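Local atomic coordinates of glutathione synthetase-like effector 30 (Gpa-GSS30-apo) (Globodera pallida, PDB entry 5OET), a protein that is a plant-parasitic nematode effector related to glutathione synthetases, enzymes that join glycine to gamma-glutamylcysteine using ATP, and has probably diverged from that housekeeping role. Residues 94-99 with 473-478. Residues are numbered along the deposited sequence; the frame is centred on the assembly and turned at random.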
loop_
_atom_site.group_PDB
_atom_site.type_symbol
_atom_site.label_atom_id
_atom_site.label_comp_id
_atom_site.label_asym_id
_atom_site.label_seq_id
_atom_site.Cartn_x
_atom_site.Cartn_y
_atom_site.Cartn_z
ATOM N N SER A 94 -7.581 20.021 4.381
ATOM C CA SER A 94 -7.649 21.382 4.925
ATOM C C SER A 94 -8.303 22.273 3.879
ATOM O O SER A 94 -8.076 22.071 2.685
ATOM C CB SER A 94 -6.253 21.910 5.263
ATOM O OG SER A 94 -5.706 21.235 6.394
ATOM N N PRO A 95 -9.125 23.244 4.315
ATOM C CA PRO A 95 -9.753 24.139 3.339
ATOM C C PRO A 95 -8.747 25.091 2.683
ATOM O O PRO A 95 -7.767 25.499 3.309
ATOM C CB PRO A 95 -10.782 24.911 4.160
ATOM C CG PRO A 95 -10.287 24.824 5.556
ATOM C CD PRO A 95 -9.582 23.519 5.686
ATOM N N PHE A 96 -8.998 25.420 1.424
ATOM C CA PHE A 96 -8.096 26.245 0.633
ATOM C C PHE A 96 -8.951 26.983 -0.427
ATOM O O PHE A 96 -9.850 26.378 -1.032
ATOM C CB PHE A 96 -6.983 25.374 -0.021
ATOM C CG PHE A 96 -5.766 26.165 -0.454
ATOM C CD1 PHE A 96 -4.750 26.452 0.446
ATOM C CD2 PHE A 96 -5.651 26.652 -1.759
ATOM C CE1 PHE A 96 -3.645 27.200 0.057
ATOM C CE2 PHE A 96 -4.546 27.403 -2.153
ATOM C CZ PHE A 96 -3.541 27.673 -1.242
ATOM N N PRO A 97 -8.697 28.292 -0.631
ATOM C CA PRO A 97 -9.470 29.043 -1.625
ATOM C C PRO A 97 -9.394 28.484 -3.039
ATOM O O PRO A 97 -8.310 28.247 -3.517
ATOM C CB PRO A 97 -8.838 30.431 -1.562
ATOM C CG PRO A 97 -8.426 30.565 -0.144
ATOM C CD PRO A 97 -7.936 29.195 0.248
ATOM N N ARG A 98 -10.531 28.282 -3.695
ATOM C CA ARG A 98 -10.560 27.811 -5.074
ATOM C C ARG A 98 -9.767 28.675 -6.055
ATOM O O ARG A 98 -9.108 28.150 -6.950
ATOM C CB ARG A 98 -12.000 27.727 -5.577
ATOM C CG ARG A 98 -12.175 27.196 -7.003
ATOM C CD ARG A 98 -13.628 26.897 -7.337
ATOM N NE ARG A 98 -14.083 25.661 -6.675
ATOM C CZ ARG A 98 -14.884 25.569 -5.603
ATOM N NH1 ARG A 98 -15.375 26.657 -4.988
ATOM N NH2 ARG A 98 -15.192 24.369 -5.138
ATOM N N LYS A 99 -9.845 29.992 -5.919
ATOM C CA LYS A 99 -9.248 30.868 -6.932
ATOM C C LYS A 99 -7.740 30.760 -6.921
ATOM O O LYS A 99 -7.122 30.682 -7.983
ATOM C CB LYS A 99 -9.717 32.326 -6.804
ATOM C CG LYS A 99 -11.021 32.552 -7.574
ATOM C CD LYS A 99 -11.753 33.844 -7.256
ATOM C CE LYS A 99 -13.158 33.776 -7.833
ATOM N NZ LYS A 99 -13.649 35.107 -8.294
ATOM N N PRO A 473 -1.444 25.453 5.877
ATOM C CA PRO A 473 -1.139 24.617 4.730
ATOM C C PRO A 473 -0.177 25.287 3.727
ATOM O O PRO A 473 -0.039 26.509 3.708
ATOM C CB PRO A 473 -2.507 24.366 4.102
ATOM C CG PRO A 473 -3.308 25.550 4.455
ATOM C CD PRO A 473 -2.753 26.116 5.733
ATOM N N GLU A 474 0.479 24.452 2.925
ATOM C CA GLU A 474 1.447 24.869 1.925
ATOM C C GLU A 474 1.153 24.025 0.692
ATOM O O GLU A 474 1.229 22.815 0.744
ATOM C CB GLU A 474 2.874 24.626 2.421
ATOM C CG GLU A 474 3.983 25.229 1.558
ATOM C CD GLU A 474 5.344 24.520 1.705
ATOM O OE1 GLU A 474 5.479 23.328 1.292
ATOM O OE2 GLU A 474 6.297 25.163 2.206
ATOM N N LEU A 475 0.813 24.689 -0.408
ATOM C CA LEU A 475 0.416 24.049 -1.670
ATOM C C LEU A 475 1.606 23.849 -2.592
ATOM O O LEU A 475 2.273 24.800 -2.923
ATOM C CB LEU A 475 -0.585 24.954 -2.376
ATOM C CG LEU A 475 -1.171 24.537 -3.714
ATOM C CD1 LEU A 475 -2.095 23.335 -3.563
ATOM C CD2 LEU A 475 -1.906 25.733 -4.303
ATOM N N GLY A 476 1.855 22.617 -3.016
ATOM C CA GLY A 476 2.922 22.311 -3.980
ATOM C C GLY A 476 2.328 21.920 -5.318
ATOM O O GLY A 476 1.531 20.990 -5.384
ATOM N N ILE A 477 2.691 22.625 -6.381
ATOM C CA ILE A 477 2.232 22.264 -7.708
ATOM C C ILE A 477 3.355 21.581 -8.488
ATOM O O ILE A 477 4.408 22.183 -8.701
ATOM C CB ILE A 477 1.780 23.502 -8.491
ATOM C CG1 ILE A 477 0.653 24.235 -7.756
ATOM C CG2 ILE A 477 1.348 23.109 -9.897
ATOM C CD1 ILE A 477 -0.608 23.425 -7.534
ATOM N N PHE A 478 3.103 20.353 -8.936
ATOM C CA PHE A 478 4.018 19.615 -9.809
ATOM C C PHE A 478 3.814 19.887 -11.293
ATOM O O PHE A 478 2.692 19.967 -11.753
ATOM C CB PHE A 478 3.825 18.111 -9.619
ATOM C CG PHE A 478 4.221 17.616 -8.272
ATOM C CD1 PHE A 478 5.529 17.239 -8.019
ATOM C CD2 PHE A 478 3.282 17.505 -7.261
ATOM C CE1 PHE A 478 5.906 16.757 -6.781
ATOM C CE2 PHE A 478 3.653 17.038 -6.006
ATOM C CZ PHE A 478 4.967 16.656 -5.763
#
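Within the large mixed sheet of this glutathione synthetase-like fold, the short strand 94-96 and the long strand 469-484 meet through side chains alone, in an apolar contact built on Phe96, Pro473 and Leu475. All three are buried, yet the two segments hide just 186 Å² between them, the measure of a small contact. Ring atoms CE2 and CZ of Phe96 meet Leu475: CE2 lies 3.8 Å from Leu475 CD2, and CZ 4.2 Å from Leu475 CB. The methyl comes in obliquely to the ring, and the side chains run roughly perpendicular to each other. Pro473 borders the ring, close to level with it, where Phe96 CD1 stands 4.4 Å from Pro473 CG. Alternation along the extended strand explains the pairing: the CB atoms of Pro473 and Leu475 are directed toward segment 94-99, that of Glu474 away from it. The CB of Phe96 already points toward strand 469-484, and CG, anti to the backbone N (chi1 -160°), carries the ring on in that direction. Within its own segment, Pro97 CD sits 3.8 Å over one face of the Phe96 ring, displaced to its margin. Pro97 is also the N-cap residue of helix 98-119, whose Phe101 and Ala104 touch Leu475. Met500 of strand 490-504 packs on both Phe96 and Pro473, while backbone hydrogen bonds between Tyr523 and both Ser94 and Phe96 tie strand 94-96 to its parallel neighbour 517-524.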